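Local coordinates for protein 16 kDa beta-galactoside-binding lectin (Gallus gallus, PDB 1QMJ) that binds beta-galactosides such as lactose, works as a homodimeric galectin, and may take part in regulating differentiation, at residues V16-K21 with Q116-E121; V84-S89 with G122-K127; Q1-T6 with K127-S132. All coordinates share one frame; numbering follows the deposited sequence.

In the fold
The three contacts cluster in the hydrophobic interior of a galectin beta-sandwich. Interactions 1 and 3 join its two sheets face to face, with contact centres about 4 Å apart; interaction 2 lies within the five-stranded sheet, its centre about 5 Å from that of interaction 1 and about 8 Å from that of interaction 3. Backbone bonds tie them together: Val18 O approaches Ile86 N at 2.7 Å, and Leu118 O lies 2.8 Å from Val5 N. Lys127 belongs to both interaction 2 and interaction 3. None reaches the predicted galactoside site around Trp67 to Lys73, on the seven-stranded sheet; the segments of interaction 3 instead take part in the dimer interface.

Interaction 1: residues V16-K21 with Q116-E121; sequences VKVKGK and QYLAVE
Val16 and Val18 meet Leu118 and Val120 in the core of the galectin beta-sandwich, where strand 16-21 of one sheet faces strand 117-121 of the other. A 10.4 Å gap between the short strand axes, crossed by no hydrogen bond, excludes neighbouring strands; membership of different sheets and side chains turned toward each other show face-to-face packing. The N-to-C directions differ by just 16°, so the strands run nearly parallel, with Val16 level with Leu118 and Val18 with Val120.

All cross-sheet contacts are between methyl groups. The side chains of all four residues leave the backbone toward the facing strand; Val16 and Leu118 slide past one another in opposite directions, as do Val18 and Val120. Leu118 contributes CD2, which reaches two valines at once: it lies 3.9 Å from Val16 CG1 and, more loosely, 4.4 Å from Val18 CG2. With CG anti to the backbone N (chi1 173°), the leucine carries CG toward the facing strand, and chi2 (64°) then sets where CD2 lies.

Backbone hydrogen bonds work within the sheet instead. Strand 16-21 pairs with Ile86 and Ile88 along one edge and with Lys127, Ala128 and Lys130 along the other, so its backbone is held between two neighbours while Val16 and Val18 fill the interior. Val18 divides its branches between partners, CG2 serving Leu118 while CG1 packs 4.1 Å from Val120 CG2.

Interaction 2: residues V84-S89 with G122-K127; sequences VEICIS and GDFKVK. With BME (beta-mercaptoethanol), chain C; BME (beta-mercaptoethanol), chain D.
The ring of Phe124 receives Val84 at its edge, near the ring plane, through CG1, while Ile86 CD1 comes in obliquely; beyond these segments Phe29, on the opposing sheet, stacks with the same ring. This is a contact within one sheet of the galectin beta-sandwich. Strands 83-90 and 124-131 flank strand 16-22 on its two sides, and the 9.8 Å between the CA atoms of Val84 and Phe124 matches two strand spacings. Accordingly, no hydrogen bond joins the two segments directly.

Phe124 therefore has to span the intervening strand. CG stands anti to the backbone N (chi1 -168°), and the ring passes over Gly20, whose CA lies 3.5 Å from Phe124 CZ. Val84 meets the ring with its side chain crossing at about a right angle: CG1, set between the backbone N and carbonyl carbon (chi1 65°), comes within 3.8 Å of Phe124 CE1. The isoleucine is looser, with Ile86 CD1 4.3 Å from Phe124 CZ.

On the other face of strand 84-89, away from this buried ring, two beta-mercaptoethanol molecules are bound, probably from the crystallisation liquor. Ser89 OG donates a hydrogen bond to O1 of one of them. The second is covalently attached, its S2 forming a 2.0 Å disulfide with Cys87 SG, and its O1 donates a 2.8 Å hydrogen bond to Glu85 O.

Interaction 3: residues Q1-T6 with K127-S132; sequences QGLVVT and KAIKFS
Val5 stands opposite Ile129 in the galectin beta-sandwich, their CA atoms 9.8 Å apart, too far for strands 4-6 and 127-131 to be direct neighbours. Their pairing puts them on different sheets: Leu3 and Val5 bond through the backbone to Val120 and Leu118, whereas Lys127 and Ala128 both face Lys19 in a classic beta bulge. Val5 and Ile129 point their side chains at each other across the gap.

The contact between the sheets is wholly apolar and converges on a single methyl, Ile129 CD1. It lies 3.9 Å from Leu3 CD1 and 4.0 Å from Val5 CG2. The two approaches differ: Val5 and Ile129 reach toward each other tip to tip, whereas Leu3 and Ile129 slide past one another in opposite directions. Ile129 gets there with CG1 anti to its carbonyl carbon (chi1 -63°) and a nearly extended outer torsion (chi2 -152°), which carries CD1 across to the opposing sheet. Leu118, on the strand next to 4-6, also packs on Ile129.

These strands, from the two ends of the chain, also build the homodimer. Residues Val4 to Thr6 and Ala128 to Lys130 pair antiparallel with the second subunit, so the sheets continue across the interface, and Leu3 packs on Phe131 of that subunit. Within the chain, the three methyls close a nearly equilateral triangle, its remaining side being the 3.9 Å between Leu3 CD1 and Val5 CG2.

Interaction 1: residues V16-K21 with Q116-E121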
loop_
_atom_site.group_PDB
_atom_site.type_symbol
_atom_site.label_atom_id
_atom_site.label_comp_id
_atom_site.label_asym_id
_atom_site.label_seq_id
_atom_site.Cartn_x
_atom_site.Cartn_y
_atom_site.Cartn_z
ATOM N N VAL A 16 -10.354 -3.324 -4.680
ATOM C CA VAL A 16 -9.274 -3.092 -3.709
ATOM C C VAL A 16 -9.459 -4.070 -2.560
ATOM O O VAL A 16 -10.470 -4.037 -1.849
ATOM C CB VAL A 16 -9.328 -1.661 -3.166
ATOM C CG1 VAL A 16 -8.328 -1.419 -2.030
ATOM C CG2 VAL A 16 -9.016 -0.601 -4.222
ATOM N N LYS A 17 -8.487 -4.928 -2.396
ATOM C CA LYS A 17 -8.535 -5.947 -1.348
ATOM C C LYS A 17 -7.498 -5.692 -0.266
ATOM O O LYS A 17 -6.299 -5.560 -0.546
ATOM C CB LYS A 17 -8.251 -7.326 -1.929
ATOM C CG LYS A 17 -9.266 -7.768 -2.978
ATOM C CD LYS A 17 -9.021 -9.199 -3.449
ATOM C CE LYS A 17 -10.191 -9.788 -4.231
ATOM N NZ LYS A 17 -10.201 -11.257 -4.217
ATOM N N VAL A 18 -8.001 -5.634 0.943
ATOM C CA VAL A 18 -7.177 -5.438 2.128
ATOM C C VAL A 18 -7.249 -6.693 2.986
ATOM O O VAL A 18 -8.315 -7.055 3.498
ATOM C CB VAL A 18 -7.672 -4.250 2.957
ATOM C CG1 VAL A 18 -6.872 -4.059 4.251
ATOM C CG2 VAL A 18 -7.582 -2.917 2.214
ATOM N N LYS A 19 -6.110 -7.329 3.112
ATOM C CA LYS A 19 -5.974 -8.548 3.914
ATOM C C LYS A 19 -5.209 -8.211 5.182
ATOM O O LYS A 19 -4.251 -7.432 5.162
ATOM C CB LYS A 19 -5.205 -9.619 3.138
ATOM C CG LYS A 19 -5.737 -9.850 1.726
ATOM C CD LYS A 19 -4.982 -10.958 0.985
ATOM C CE LYS A 19 -5.325 -12.362 1.495
ATOM N NZ LYS A 19 -4.758 -12.649 2.822
ATOM N N GLY A 20 -5.642 -8.800 6.271
ATOM C CA GLY A 20 -5.004 -8.566 7.567
ATOM C C GLY A 20 -5.612 -9.452 8.640
ATOM O O GLY A 20 -6.383 -10.378 8.349
ATOM N N LYS A 21 -5.238 -9.130 9.853
ATOM C CA LYS A 21 -5.693 -9.849 11.031
ATOM C C LYS A 21 -6.159 -8.873 12.103
ATOM O O LYS A 21 -5.462 -7.902 12.432
ATOM C CB LYS A 21 -4.544 -10.688 11.604
ATOM C CG LYS A 21 -4.933 -11.457 12.869
ATOM C CD LYS A 21 -3.861 -11.396 13.960
ATOM C CE LYS A 21 -4.296 -12.074 15.262
ATOM N NZ LYS A 21 -4.587 -13.505 15.095
ATOM N N GLN A 116 -8.317 7.903 -4.496
ATOM C CA GLN A 116 -6.904 8.232 -4.543
ATOM C C GLN A 116 -6.261 8.080 -3.178
ATOM O O GLN A 116 -5.045 8.203 -3.042
ATOM C CB GLN A 116 -6.723 9.669 -5.010
ATOM C CG GLN A 116 -7.446 9.994 -6.294
ATOM C CD GLN A 116 -7.282 11.443 -6.689
ATOM O OE1 GLN A 116 -7.798 12.341 -6.024
ATOM N NE2 GLN A 116 -6.550 11.681 -7.768
ATOM N N TYR A 117 -7.079 7.795 -2.173
ATOM C CA TYR A 117 -6.602 7.675 -0.806
ATOM C C TYR A 117 -7.201 6.453 -0.121
ATOM O O TYR A 117 -8.390 6.174 -0.274
ATOM C CB TYR A 117 -6.994 8.953 -0.050
ATOM C CG TYR A 117 -6.687 8.973 1.432
ATOM C CD1 TYR A 117 -7.608 8.480 2.365
ATOM C CD2 TYR A 117 -5.496 9.521 1.905
ATOM C CE1 TYR A 117 -7.344 8.536 3.733
ATOM C CE2 TYR A 117 -5.220 9.581 3.268
ATOM C CZ TYR A 117 -6.146 9.090 4.175
ATOM O OH TYR A 117 -5.864 9.147 5.522
ATOM N N LEU A 118 -6.368 5.742 0.633
ATOM C CA LEU A 118 -6.776 4.554 1.379
ATOM C C LEU A 118 -5.978 4.575 2.670
ATOM O O LEU A 118 -4.784 4.840 2.650
ATOM C CB LEU A 118 -6.449 3.273 0.588
ATOM C CG LEU A 118 -6.646 1.884 1.230
ATOM C CD1 LEU A 118 -8.101 1.625 1.553
ATOM C CD2 LEU A 118 -6.151 0.801 0.293
ATOM N N ALA A 119 -6.637 4.351 3.796
ATOM C CA ALA A 119 -5.947 4.318 5.076
ATOM C C ALA A 119 -6.580 3.271 5.975
ATOM O O ALA A 119 -7.799 3.112 5.992
ATOM C CB ALA A 119 -5.993 5.675 5.740
ATOM N N VAL A 120 -5.747 2.511 6.673
ATOM C CA VAL A 120 -6.227 1.483 7.592
ATOM C C VAL A 120 -5.782 1.917 8.976
ATOM O O VAL A 120 -4.611 2.230 9.172
ATOM C CB VAL A 120 -5.623 0.091 7.277
ATOM C CG1 VAL A 120 -6.116 -0.930 8.290
ATOM C CG2 VAL A 120 -5.995 -0.349 5.859
ATOM N N GLU A 121 -6.716 1.980 9.919
ATOM C CA GLU A 121 -6.396 2.387 11.284
ATOM C C GLU A 121 -7.050 1.486 12.331
ATOM O O GLU A 121 -7.906 0.651 12.018
ATOM C CB GLU A 121 -6.776 3.857 11.518
ATOM C CG GLU A 121 -8.246 4.175 11.308
ATOM C CD GLU A 121 -8.563 5.657 11.472
ATOM O OE1 GLU A 121 -7.909 6.490 10.802
ATOM O OE2 GLU A 121 -9.477 5.986 12.262
#

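Interaction 2: residues V84-S89 with G122-K127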
loop_
_atom_site.group_PDB
_atom_site.type_symbol
_atom_site.label_atom_id
_atom_site.label_comp_id
_atom_site.label_asym_id
_atom_site.label_seq_id
_atom_site.Cartn_x
_atom_site.Cartn_y
_atom_site.Cartn_z
ATOM N N VAL A 84 -9.086 -11.697 8.167
ATOM C CA VAL A 84 -10.071 -11.401 7.125
ATOM C C VAL A 84 -9.487 -10.575 5.981
ATOM O O VAL A 84 -8.458 -9.894 6.151
ATOM C CB VAL A 84 -11.234 -10.604 7.728
ATOM C CG1 VAL A 84 -10.814 -9.220 8.233
ATOM C CG2 VAL A 84 -12.368 -10.353 6.735
ATOM N N GLU A 85 -10.209 -10.700 4.870
ATOM C CA GLU A 85 -9.938 -10.004 3.603
ATOM C C GLU A 85 -11.159 -9.149 3.268
ATOM O O GLU A 85 -12.284 -9.661 3.142
ATOM C CB GLU A 85 -9.692 -11.004 2.462
ATOM C CG GLU A 85 -9.380 -10.307 1.126
ATOM C CD GLU A 85 -8.946 -11.271 0.016
ATOM O OE1 GLU A 85 -9.597 -12.367 -0.181
ATOM O OE2 GLU A 85 -7.927 -10.986 -0.727
ATOM N N ILE A 86 -10.910 -7.871 3.137
ATOM C CA ILE A 86 -11.954 -6.888 2.837
ATOM C C ILE A 86 -11.798 -6.381 1.400
ATOM O O ILE A 86 -10.750 -5.848 1.019
ATOM C CB ILE A 86 -11.829 -5.726 3.824
ATOM C CG1 ILE A 86 -12.006 -6.175 5.281
ATOM C CG2 ILE A 86 -12.866 -4.627 3.592
ATOM C CD1 ILE A 86 -11.359 -5.224 6.290
ATOM N N CYS A 87 -12.859 -6.566 0.633
ATOM C CA CYS A 87 -12.901 -6.152 -0.781
ATOM C C CYS A 87 -13.811 -4.937 -0.941
ATOM O O CYS A 87 -14.974 -4.945 -0.509
ATOM C CB CYS A 87 -13.425 -7.296 -1.642
ATOM S SG CYS A 87 -12.281 -8.761 -1.654
ATOM N N ILE A 88 -13.245 -3.923 -1.568
ATOM C CA ILE A 88 -13.936 -2.656 -1.802
ATOM C C ILE A 88 -13.960 -2.287 -3.289
ATOM O O ILE A 88 -12.934 -2.342 -3.980
ATOM C CB ILE A 88 -13.222 -1.537 -1.043
ATOM C CG1 ILE A 88 -13.275 -1.723 0.476
ATOM C CG2 ILE A 88 -13.814 -0.154 -1.318
ATOM C CD1 ILE A 88 -12.264 -0.852 1.223
ATOM N N SER A 89 -15.148 -1.923 -3.709
ATOM C CA SER A 89 -15.443 -1.484 -5.079
ATOM C C SER A 89 -16.547 -0.441 -4.984
ATOM O O SER A 89 -17.193 -0.289 -3.939
ATOM C CB SER A 89 -15.894 -2.670 -5.944
ATOM O OG SER A 89 -17.011 -3.315 -5.356
ATOM N N GLY A 122 -6.625 1.654 13.577
ATOM C CA GLY A 122 -7.170 0.854 14.654
ATOM C C GLY A 122 -6.435 -0.452 14.881
ATOM O O GLY A 122 -5.271 -0.624 14.495
ATOM N N ASP A 123 -7.136 -1.389 15.503
ATOM C CA ASP A 123 -6.577 -2.686 15.837
ATOM C C ASP A 123 -6.687 -3.707 14.720
ATOM O O ASP A 123 -7.370 -4.729 14.855
ATOM C CB ASP A 123 -7.232 -3.203 17.113
ATOM C CG ASP A 123 -7.133 -2.207 18.251
ATOM O OD1 ASP A 123 -6.006 -1.773 18.564
ATOM O OD2 ASP A 123 -8.183 -1.835 18.811
ATOM N N PHE A 124 -5.998 -3.423 13.619
ATOM C CA PHE A 124 -5.975 -4.304 12.461
ATOM C C PHE A 124 -4.526 -4.383 12.006
ATOM O O PHE A 124 -3.804 -3.382 12.024
ATOM C CB PHE A 124 -6.852 -3.741 11.334
ATOM C CG PHE A 124 -7.118 -4.715 10.210
ATOM C CD1 PHE A 124 -7.943 -5.817 10.401
ATOM C CD2 PHE A 124 -6.576 -4.504 8.946
ATOM C CE1 PHE A 124 -8.231 -6.692 9.359
ATOM C CE2 PHE A 124 -6.860 -5.378 7.891
ATOM C CZ PHE A 124 -7.690 -6.472 8.103
ATOM N N LYS A 125 -4.085 -5.585 11.665
ATOM C CA LYS A 125 -2.727 -5.786 11.192
ATOM C C LYS A 125 -2.791 -6.125 9.699
ATOM O O LYS A 125 -3.266 -7.190 9.312
ATOM C CB LYS A 125 -2.049 -6.915 11.972
ATOM C CG LYS A 125 -0.575 -7.069 11.673
ATOM C CD LYS A 125 -0.051 -8.418 12.145
ATOM C CE LYS A 125 -0.652 -9.571 11.344
ATOM N NZ LYS A 125 -0.303 -9.519 9.889
ATOM N N VAL A 126 -2.379 -5.172 8.870
ATOM C CA VAL A 126 -2.380 -5.347 7.425
ATOM C C VAL A 126 -1.293 -6.346 7.021
ATOM O O VAL A 126 -0.162 -6.308 7.520
ATOM C CB VAL A 126 -2.142 -3.999 6.692
ATOM C CG1 VAL A 126 -2.272 -4.176 5.182
ATOM C CG2 VAL A 126 -3.119 -2.953 7.186
ATOM N N LYS A 127 -1.652 -7.240 6.118
ATOM C CA LYS A 127 -0.735 -8.250 5.635
ATOM C C LYS A 127 -0.526 -8.078 4.135
ATOM O O LYS A 127 0.523 -8.432 3.612
ATOM C CB LYS A 127 -1.300 -9.644 5.928
ATOM C CG LYS A 127 -0.360 -10.556 6.694
ATOM C CD LYS A 127 0.832 -10.984 5.852
ATOM C CE LYS A 127 1.722 -11.959 6.615
ATOM N NZ LYS A 127 2.235 -11.364 7.887
HETATM C C1 BME C . -14.391 -11.169 0.409
HETATM C C2 BME C . -13.281 -11.395 -0.619
HETATM O O1 BME C . -13.884 -11.420 1.700
HETATM S S2 BME C . -13.475 -10.298 -2.050
HETATM C C1 BME D . -15.302 -7.251 -6.340
HETATM C C2 BME D . -14.519 -7.590 -5.056
HETATM O O1 BME D . -15.859 -5.952 -6.235
HETATM S S2 BME D . -13.604 -6.139 -4.453
#

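Interaction 3: residues Q1-T6 with K127-S132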
loop_
_atom_site.group_PDB
_atom_site.type_symbol
_atom_site.label_atom_id
_atom_site.label_comp_id
_atom_site.label_asym_id
_atom_site.label_seq_id
_atom_site.Cartn_x
_atom_site.Cartn_y
_atom_site.Cartn_z
ATOM N N GLN A 1 -1.300 -2.370 12.840
ATOM C CA GLN A 1 -0.810 -1.702 11.600
ATOM C C GLN A 1 -1.696 -0.507 11.332
ATOM O O GLN A 1 -2.854 -0.476 11.759
ATOM C CB GLN A 1 -0.896 -2.655 10.409
ATOM C CG GLN A 1 0.200 -3.697 10.347
ATOM C CD GLN A 1 1.423 -3.203 9.610
ATOM O OE1 GLN A 1 1.738 -2.014 9.638
ATOM N NE2 GLN A 1 2.112 -4.108 8.931
ATOM N N GLY A 2 -1.178 0.445 10.629
ATOM C CA GLY A 2 -1.991 1.620 10.280
ATOM C C GLY A 2 -1.253 2.467 9.250
ATOM O O GLY A 2 -0.639 3.494 9.578
ATOM N N LEU A 3 -1.327 2.021 8.011
ATOM C CA LEU A 3 -0.655 2.714 6.908
ATOM C C LEU A 3 -1.647 3.518 6.061
ATOM O O LEU A 3 -2.872 3.350 6.155
ATOM C CB LEU A 3 0.073 1.717 5.987
ATOM C CG LEU A 3 -0.735 0.466 5.627
ATOM C CD1 LEU A 3 -1.756 0.710 4.512
ATOM C CD2 LEU A 3 0.155 -0.683 5.134
ATOM N N VAL A 4 -1.056 4.376 5.260
ATOM C CA VAL A 4 -1.777 5.254 4.342
ATOM C C VAL A 4 -1.205 5.092 2.939
ATOM O O VAL A 4 0.021 5.085 2.748
ATOM C CB VAL A 4 -1.623 6.717 4.774
ATOM C CG1 VAL A 4 -2.351 7.694 3.847
ATOM C CG2 VAL A 4 -2.169 6.993 6.176
ATOM N N VAL A 5 -2.112 4.962 1.996
ATOM C CA VAL A 5 -1.763 4.806 0.579
ATOM C C VAL A 5 -2.368 5.951 -0.228
ATOM O O VAL A 5 -3.576 6.222 -0.141
ATOM C CB VAL A 5 -2.303 3.479 0.036
ATOM C CG1 VAL A 5 -1.672 3.083 -1.301
ATOM C CG2 VAL A 5 -2.057 2.297 0.976
ATOM N N THR A 6 -1.505 6.639 -0.938
ATOM C CA THR A 6 -1.912 7.783 -1.764
ATOM C C THR A 6 -1.404 7.587 -3.197
ATOM O O THR A 6 -0.729 6.596 -3.505
ATOM C CB THR A 6 -1.341 9.083 -1.182
ATOM O OG1 THR A 6 0.048 8.938 -0.920
ATOM C CG2 THR A 6 -2.011 9.490 0.135
ATOM N N LYS A 127 -1.652 -7.240 6.118
ATOM C CA LYS A 127 -0.735 -8.250 5.635
ATOM C C LYS A 127 -0.526 -8.078 4.135
ATOM O O LYS A 127 0.523 -8.432 3.612
ATOM C CB LYS A 127 -1.300 -9.644 5.928
ATOM C CG LYS A 127 -0.360 -10.556 6.694
ATOM C CD LYS A 127 0.832 -10.984 5.852
ATOM C CE LYS A 127 1.722 -11.959 6.615
ATOM N NZ LYS A 127 2.235 -11.364 7.887
ATOM N N ALA A 128 -1.518 -7.519 3.450
ATOM C CA ALA A 128 -1.425 -7.325 2.011
ATOM C C ALA A 128 -2.528 -6.428 1.464
ATOM O O ALA A 128 -3.629 -6.386 2.015
ATOM C CB ALA A 128 -1.479 -8.679 1.313
ATOM N N ILE A 129 -2.208 -5.697 0.397
ATOM C CA ILE A 129 -3.146 -4.815 -0.298
ATOM C C ILE A 129 -3.035 -5.201 -1.772
ATOM O O ILE A 129 -1.948 -5.142 -2.352
ATOM C CB ILE A 129 -2.799 -3.311 -0.126
ATOM C CG1 ILE A 129 -2.891 -2.927 1.355
ATOM C CG2 ILE A 129 -3.737 -2.447 -0.974
ATOM C CD1 ILE A 129 -3.237 -1.476 1.614
ATOM N N LYS A 130 -4.143 -5.648 -2.353
ATOM C CA LYS A 130 -4.167 -6.077 -3.748
ATOM C C LYS A 130 -5.084 -5.212 -4.595
ATOM O O LYS A 130 -6.088 -4.702 -4.104
ATOM C CB LYS A 130 -4.641 -7.529 -3.844
ATOM C CG LYS A 130 -3.818 -8.528 -3.054
ATOM C CD LYS A 130 -4.398 -9.925 -3.208
ATOM C CE LYS A 130 -3.645 -10.953 -2.380
ATOM N NZ LYS A 130 -4.264 -12.306 -2.513
ATOM N N PHE A 131 -4.758 -5.087 -5.877
ATOM C CA PHE A 131 -5.557 -4.301 -6.808
ATOM C C PHE A 131 -6.013 -5.212 -7.948
ATOM O O PHE A 131 -5.245 -6.044 -8.439
ATOM C CB PHE A 131 -4.748 -3.114 -7.337
ATOM C CG PHE A 131 -4.127 -2.280 -6.249
ATOM C CD1 PHE A 131 -4.861 -1.277 -5.619
ATOM C CD2 PHE A 131 -2.825 -2.534 -5.814
ATOM C CE1 PHE A 131 -4.311 -0.542 -4.569
ATOM C CE2 PHE A 131 -2.266 -1.806 -4.768
ATOM C CZ PHE A 131 -3.014 -0.807 -4.142
ATOM N N SER A 132 -7.284 -5.098 -8.317
ATOM C CA SER A 132 -7.867 -5.912 -9.377
ATOM C C SER A 132 -8.809 -5.075 -10.239
ATOM O O SER A 132 -9.636 -5.660 -10.968
ATOM C CB SER A 132 -8.623 -7.092 -8.761
ATOM O OG SER A 132 -7.814 -7.766 -7.810
ATOM O OXT SER A 132 -8.699 -3.831 -10.191
#